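Long-range contacts in polyketide synthase PksJ (Bacillus subtilis subsp. subtilis, PDB 4J1Q), which supplies, through its NADPH-binding ketoreductase domain, the stereoselective alpha- and beta-ketoreduction carried out on the bacillaene assembly line: residues E202-T208 against L284-G290; D296-K302 against A346-D350. One frame throughout, in Å; residues are numbered along the deposited sequence.

Interaction 1 (E202-T208 against L284-G290). With NDP (NADPH dihydro-nicotinamide-adenine-dinucleotide phosphate), chain B.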
# COMPACT_ATOMS: atom_id res chain seq x y z
N GLU A 202 1.52 -27.62 -12.62
CA GLU A 202 0.46 -27.14 -13.49
C GLU A 202 -0.38 -26.08 -12.78
O GLU A 202 -0.30 -25.93 -11.57
CB GLU A 202 -0.39 -28.30 -14.01
CG GLU A 202 0.40 -29.36 -14.78
CD GLU A 202 -0.42 -30.07 -15.84
OE1 GLU A 202 -1.54 -30.54 -15.51
OE2 GLU A 202 0.07 -30.21 -16.98
N GLY A 203 -1.20 -25.35 -13.54
CA GLY A 203 -2.08 -24.35 -12.94
C GLY A 203 -1.68 -22.91 -13.21
O GLY A 203 -0.56 -22.63 -13.64
N VAL A 204 -2.59 -21.99 -12.92
CA VAL A 204 -2.55 -20.67 -13.52
C VAL A 204 -2.15 -19.56 -12.55
O VAL A 204 -2.69 -19.46 -11.45
CB VAL A 204 -3.89 -20.31 -14.19
CG1 VAL A 204 -3.80 -18.94 -14.84
CG2 VAL A 204 -4.25 -21.36 -15.22
N TYR A 205 -1.20 -18.73 -12.98
CA TYR A 205 -0.81 -17.54 -12.26
C TYR A 205 -0.92 -16.35 -13.21
O TYR A 205 -0.54 -16.45 -14.38
CB TYR A 205 0.63 -17.67 -11.73
CG TYR A 205 0.84 -18.94 -10.91
CD1 TYR A 205 0.08 -19.18 -9.76
CD2 TYR A 205 1.71 -19.94 -11.35
CE1 TYR A 205 0.22 -20.37 -9.04
CE2 TYR A 205 1.87 -21.13 -10.63
CZ TYR A 205 1.11 -21.35 -9.50
OH TYR A 205 1.26 -22.54 -8.81
N LEU A 206 -1.51 -15.26 -12.71
CA LEU A 206 -1.43 -13.98 -13.37
C LEU A 206 -0.68 -12.91 -12.60
O LEU A 206 -0.69 -12.85 -11.37
CB LEU A 206 -2.80 -13.46 -13.82
CG LEU A 206 -3.72 -12.78 -12.82
CD1 LEU A 206 -4.68 -11.85 -13.52
CD2 LEU A 206 -4.50 -13.88 -12.13
N ILE A 207 -0.05 -12.03 -13.36
CA ILE A 207 0.64 -10.90 -12.83
C ILE A 207 0.11 -9.69 -13.57
O ILE A 207 0.35 -9.53 -14.78
CB ILE A 207 2.16 -11.05 -13.06
CG1 ILE A 207 2.62 -12.48 -12.75
CG2 ILE A 207 2.91 -10.01 -12.23
CD1 ILE A 207 4.12 -12.69 -12.80
N THR A 208 -0.69 -8.88 -12.88
CA THR A 208 -1.06 -7.59 -13.40
C THR A 208 0.16 -6.72 -13.30
O THR A 208 0.96 -6.90 -12.39
CB THR A 208 -2.19 -6.96 -12.59
OG1 THR A 208 -1.70 -6.52 -11.33
CG2 THR A 208 -3.31 -7.96 -12.40
N LEU A 284 -7.53 -20.42 -11.44
CA LEU A 284 -6.46 -19.52 -11.12
C LEU A 284 -5.78 -20.00 -9.84
O LEU A 284 -6.43 -20.18 -8.82
CB LEU A 284 -7.04 -18.12 -10.93
CG LEU A 284 -6.16 -16.91 -11.18
CD1 LEU A 284 -5.28 -17.11 -12.41
CD2 LEU A 284 -7.07 -15.70 -11.33
N ASN A 285 -4.47 -20.23 -9.90
CA ASN A 285 -3.71 -20.69 -8.73
C ASN A 285 -3.05 -19.58 -7.92
O ASN A 285 -2.47 -19.83 -6.87
CB ASN A 285 -2.63 -21.68 -9.14
CG ASN A 285 -3.21 -23.01 -9.58
OD1 ASN A 285 -4.32 -23.39 -9.18
ND2 ASN A 285 -2.47 -23.71 -10.43
N GLY A 286 -3.08 -18.36 -8.44
CA GLY A 286 -2.29 -17.29 -7.86
C GLY A 286 -2.39 -15.99 -8.62
O GLY A 286 -2.56 -15.99 -9.84
N ILE A 287 -2.30 -14.89 -7.89
CA ILE A 287 -2.29 -13.54 -8.48
C ILE A 287 -1.23 -12.71 -7.81
O ILE A 287 -1.14 -12.70 -6.58
CB ILE A 287 -3.63 -12.84 -8.26
CG1 ILE A 287 -4.77 -13.76 -8.69
CG2 ILE A 287 -3.69 -11.53 -9.02
CD1 ILE A 287 -5.95 -13.02 -9.27
N ILE A 288 -0.38 -12.06 -8.61
CA ILE A 288 0.39 -10.92 -8.15
C ILE A 288 -0.24 -9.68 -8.72
O ILE A 288 -0.48 -9.61 -9.92
CB ILE A 288 1.84 -10.97 -8.61
CG1 ILE A 288 2.63 -11.96 -7.75
CG2 ILE A 288 2.48 -9.61 -8.54
CD1 ILE A 288 3.41 -12.97 -8.55
N HIS A 289 -0.50 -8.69 -7.86
CA HIS A 289 -0.92 -7.39 -8.35
C HIS A 289 0.26 -6.48 -8.43
O HIS A 289 0.75 -6.00 -7.43
CB HIS A 289 -1.99 -6.79 -7.44
CG HIS A 289 -2.64 -5.56 -8.01
ND1 HIS A 289 -3.77 -5.61 -8.74
CD2 HIS A 289 -2.32 -4.22 -7.90
CE1 HIS A 289 -4.15 -4.36 -9.07
NE2 HIS A 289 -3.25 -3.52 -8.56
N GLY A 290 0.82 -6.35 -9.63
CA GLY A 290 2.02 -5.55 -9.81
C GLY A 290 1.77 -4.30 -10.62
O GLY A 290 2.69 -3.51 -10.82
PA NDP B . 7.08 -0.96 -13.94
O1A NDP B . 6.52 0.44 -14.20
O2A NDP B . 8.18 -1.58 -14.74
O5B NDP B . 5.85 -1.99 -13.87
C5B NDP B . 4.51 -1.52 -13.70
C4B NDP B . 3.71 -2.17 -14.81
O4B NDP B . 2.32 -1.92 -14.57
C3B NDP B . 4.01 -1.48 -16.14
O3B NDP B . 4.47 -2.56 -17.00
C2B NDP B . 2.67 -0.92 -16.62
O2B NDP B . 2.44 -1.28 -18.01
C1B NDP B . 1.64 -1.67 -15.79
N9A NDP B . 0.49 -0.76 -15.55
C8A NDP B . 0.54 0.56 -15.16
N7A NDP B . -0.77 1.02 -15.04
C5A NDP B . -1.63 -0.06 -15.30
C6A NDP B . -3.02 -0.21 -15.34
N6A NDP B . -3.87 0.84 -15.11
N1A NDP B . -3.55 -1.43 -15.64
C2A NDP B . -2.75 -2.48 -15.95
N3A NDP B . -1.41 -2.34 -15.96
C4A NDP B . -0.82 -1.16 -15.60
O3 NDP B . 7.48 -1.01 -12.37
PN NDP B . 8.04 -2.34 -11.70
O1N NDP B . 9.44 -1.93 -11.23
O2N NDP B . 7.75 -3.56 -12.56
O5D NDP B . 7.11 -2.45 -10.39
C5D NDP B . 6.20 -3.54 -10.16
C4D NDP B . 5.34 -3.18 -8.93
O4D NDP B . 6.17 -3.24 -7.75
C3D NDP B . 4.82 -1.74 -9.02
O3D NDP B . 3.44 -1.66 -8.57
C2D NDP B . 5.74 -0.97 -8.11
O2D NDP B . 5.01 0.11 -7.52
C1D NDP B . 6.22 -2.00 -7.08
N1N NDP B . 7.58 -1.70 -6.62
C2N NDP B . 8.65 -1.77 -7.47
C3N NDP B . 9.95 -1.43 -7.04
C7N NDP B . 11.13 -1.53 -8.01
O7N NDP B . 12.28 -1.55 -7.54
N7N NDP B . 10.93 -1.51 -9.35
C4N NDP B . 10.16 -0.95 -5.72
C5N NDP B . 9.03 -0.86 -4.88
C6N NDP B . 7.76 -1.24 -5.37
P2B NDP B . 1.50 -0.38 -18.98
O1X NDP B . 2.07 1.04 -18.77
O2X NDP B . 1.75 -1.09 -20.30
O3X NDP B . 0.08 -0.52 -18.46
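Leu206 meets Ile287 and Leu284 chiefly with its CD2 methyl, at the apolar centre of this contact. Its CG sits between the backbone N and the carbonyl carbon (chi1 81°), and that torsion, with chi2 near anti (155°), brings CD2 to 3.3 Å from Ile287 CD1; these two side chains lie alongside each other, whereas Leu284 comes in roughly at a right angle. On the other face of the sheet, Ile207 and Ile288 run side by side, CG2 to CG2 at 3.7 Å. Strands 204-208 and 286-289 are parallel neighbours in the Rossmann fold of the ketoreductase domain, and strand 230-234 flanks 204-208 on its other side. Leu206 is gripped through both backbone groups, its N giving to Gly286 O (3.1 Å) and its O accepting from Ile288 N (2.9 Å). Thr208 N bonds to Ile288 O, and Thr208 OG1 lies over one face, toward the rim, of the His289 ring, whose NE2 is bonded to Pro313 O. At the polar edge, Gly290 N reaches Thr208 O at 2.8 Å and makes a weak bond to Thr208 OG1. Gly290 O accepts a hydrogen bond from NADPH O3D, a nicotinamide-ribose hydroxyl, at 3.0 Å.

Interaction 2 (D296-K302 against A346-D350)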
# COMPACT_ATOMS: atom_id res chain seq x y z
N ASP A 296 7.00 11.14 -9.87
CA ASP A 296 7.51 12.00 -8.82
C ASP A 296 7.24 13.49 -9.03
O ASP A 296 7.52 14.04 -10.09
CB ASP A 296 8.98 11.75 -8.61
CG ASP A 296 9.23 10.32 -8.18
OD1 ASP A 296 8.24 9.66 -7.80
OD2 ASP A 296 10.38 9.85 -8.27
N ARG A 297 6.52 14.07 -8.08
CA ARG A 297 6.37 15.50 -7.97
C ARG A 297 5.95 15.87 -6.56
O ARG A 297 5.19 15.14 -5.95
CB ARG A 297 5.33 16.00 -8.95
CG ARG A 297 5.95 16.67 -10.15
CD ARG A 297 4.93 17.55 -10.83
NE ARG A 297 4.29 16.87 -11.96
CZ ARG A 297 3.51 17.50 -12.83
NH1 ARG A 297 2.94 16.82 -13.82
NH2 ARG A 297 3.28 18.81 -12.70
N PHE A 298 6.37 17.05 -6.10
CA PHE A 298 6.02 17.51 -4.77
C PHE A 298 4.56 17.89 -4.74
O PHE A 298 4.04 18.42 -5.73
CB PHE A 298 6.86 18.72 -4.38
CG PHE A 298 8.09 18.38 -3.59
CD1 PHE A 298 9.02 17.49 -4.09
CD2 PHE A 298 8.33 18.99 -2.38
CE1 PHE A 298 10.16 17.18 -3.38
CE2 PHE A 298 9.47 18.69 -1.66
CZ PHE A 298 10.41 17.82 -2.19
N ILE A 299 3.92 17.72 -3.60
CA ILE A 299 2.52 18.01 -3.49
C ILE A 299 2.18 19.39 -4.04
O ILE A 299 1.15 19.55 -4.69
CB ILE A 299 2.03 17.88 -2.05
CG1 ILE A 299 1.88 16.39 -1.72
CG2 ILE A 299 0.70 18.60 -1.87
CD1 ILE A 299 2.23 16.09 -0.28
N ILE A 300 3.07 20.35 -3.84
CA ILE A 300 2.78 21.72 -4.27
C ILE A 300 2.57 21.86 -5.79
O ILE A 300 1.74 22.65 -6.24
CB ILE A 300 3.85 22.72 -3.76
CG1 ILE A 300 3.28 24.13 -3.77
CG2 ILE A 300 5.11 22.64 -4.62
CD1 ILE A 300 4.18 25.18 -3.16
N HIS A 301 3.29 21.08 -6.57
CA HIS A 301 3.17 21.18 -8.02
C HIS A 301 2.20 20.25 -8.69
O HIS A 301 1.60 20.60 -9.69
CB HIS A 301 4.54 21.12 -8.66
CG HIS A 301 5.45 22.22 -8.19
ND1 HIS A 301 6.75 22.02 -7.95
CD2 HIS A 301 5.16 23.52 -7.77
CE1 HIS A 301 7.29 23.15 -7.46
NE2 HIS A 301 6.30 24.06 -7.33
N LYS A 302 1.92 19.10 -8.08
CA LYS A 302 1.17 17.99 -8.69
C LYS A 302 -0.24 18.32 -9.17
O LYS A 302 -1.01 18.93 -8.42
CB LYS A 302 1.02 16.92 -7.64
CG LYS A 302 1.44 15.56 -8.10
CD LYS A 302 1.93 14.84 -6.87
CE LYS A 302 1.83 13.36 -7.10
NZ LYS A 302 2.97 12.91 -7.95
N ALA A 346 9.32 11.77 -0.31
CA ALA A 346 9.18 13.08 -0.96
C ALA A 346 8.83 12.93 -2.44
O ALA A 346 9.48 12.19 -3.18
CB ALA A 346 10.46 13.91 -0.78
N GLY A 347 7.75 13.58 -2.84
CA GLY A 347 7.34 13.52 -4.24
C GLY A 347 6.42 12.35 -4.58
O GLY A 347 6.04 12.20 -5.73
N GLN A 348 6.01 11.57 -3.60
CA GLN A 348 5.19 10.40 -3.91
C GLN A 348 3.94 10.32 -3.06
O GLN A 348 3.50 9.21 -2.73
CB GLN A 348 6.00 9.13 -3.73
CG GLN A 348 7.38 9.19 -4.33
CD GLN A 348 7.71 7.92 -5.06
OE1 GLN A 348 8.67 7.24 -4.73
NE2 GLN A 348 6.92 7.59 -6.06
N ALA A 349 3.34 11.47 -2.74
CA ALA A 349 2.11 11.50 -1.97
C ALA A 349 1.10 10.49 -2.46
O ALA A 349 0.42 9.82 -1.64
CB ALA A 349 1.49 12.89 -1.96
N ASP A 350 0.91 10.46 -3.78
CA ASP A 350 -0.11 9.61 -4.41
C ASP A 350 0.31 8.14 -4.43
O ASP A 350 -0.43 7.27 -3.93
CB ASP A 350 -0.46 10.10 -5.84
CG ASP A 350 0.78 10.48 -6.67
OD1 ASP A 350 1.90 10.13 -6.26
OD2 ASP A 350 0.65 11.01 -7.80
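Arg297 and Gly347 make the backbone bond that joins the loop 296-302 to the lead-in of helix 349-370: Arg297 N gives its hydrogen to Gly347 O at 3.0 Å. Two weaker CA-H...O contacts frame it, Asp296 CA approaching the same Gly347 O and Gly347 CA approaching Arg297 O (3.2 Å). Gly347 has a positive phi (88°), a backbone shape that would press a CB against the preceding carbonyl. Its own N is bonded to Glu136 OE2, while OE1 of that glutamate takes Ile299 N, so one carboxylate ties both segments to helix 126-136.

Among the charged groups, Lys302 runs toward the start of helix 349-370, and a bend at its last torsion (chi4 78°) turns NZ to Asp350. The salt bridge measures 3.0 Å from NZ to Asp350 OD2, although the position of that oxygen is less certain. NZ also pairs with Glu306, which gives the ammonium group two acidic partners that probably stabilise its positive charge. Near the other end, the Asp296 carboxylate and the Gln348 amide are turned 71° apart; OD1 and NE2 approach to 3.0 Å, but at an angle too poor for a hydrogen bond.

Apolar contact is modest. Ile299 lays CG1 against Ala349 CB at 3.5 Å, and the Phe298 ring meets the Ala346 methyl obliquely through CE1 and CZ. Gln348 occupies the N-cap position of helix 349-370, and the loop 296-302 that meets it belongs to the connection from strand 286-289 to helix 304-324, one of the strand-to-helix links of the Rossmann fold.

In the fold
Both interactions belong to the ketoreductase domain and follow one another along the chain, interaction 1 closing before interaction 2 opens. Their centres are 32 Å apart, on opposite sides of the centre of the chain, and their nearest atoms remain about 12 Å apart. The connection is direct in sequence: from strand 286-289 of interaction 1 the chain passes through the loop 296-302 of interaction 2 into helix 304-324. The pair shows two levels of a Rossmann fold: parallel strands in the core, which present a backbone carbonyl to NADPH, and the loops beyond them, where 296-302 meets the start of helix 349-370 and the Gln348 side chain comes no closer than about 8 Å to the cofactor.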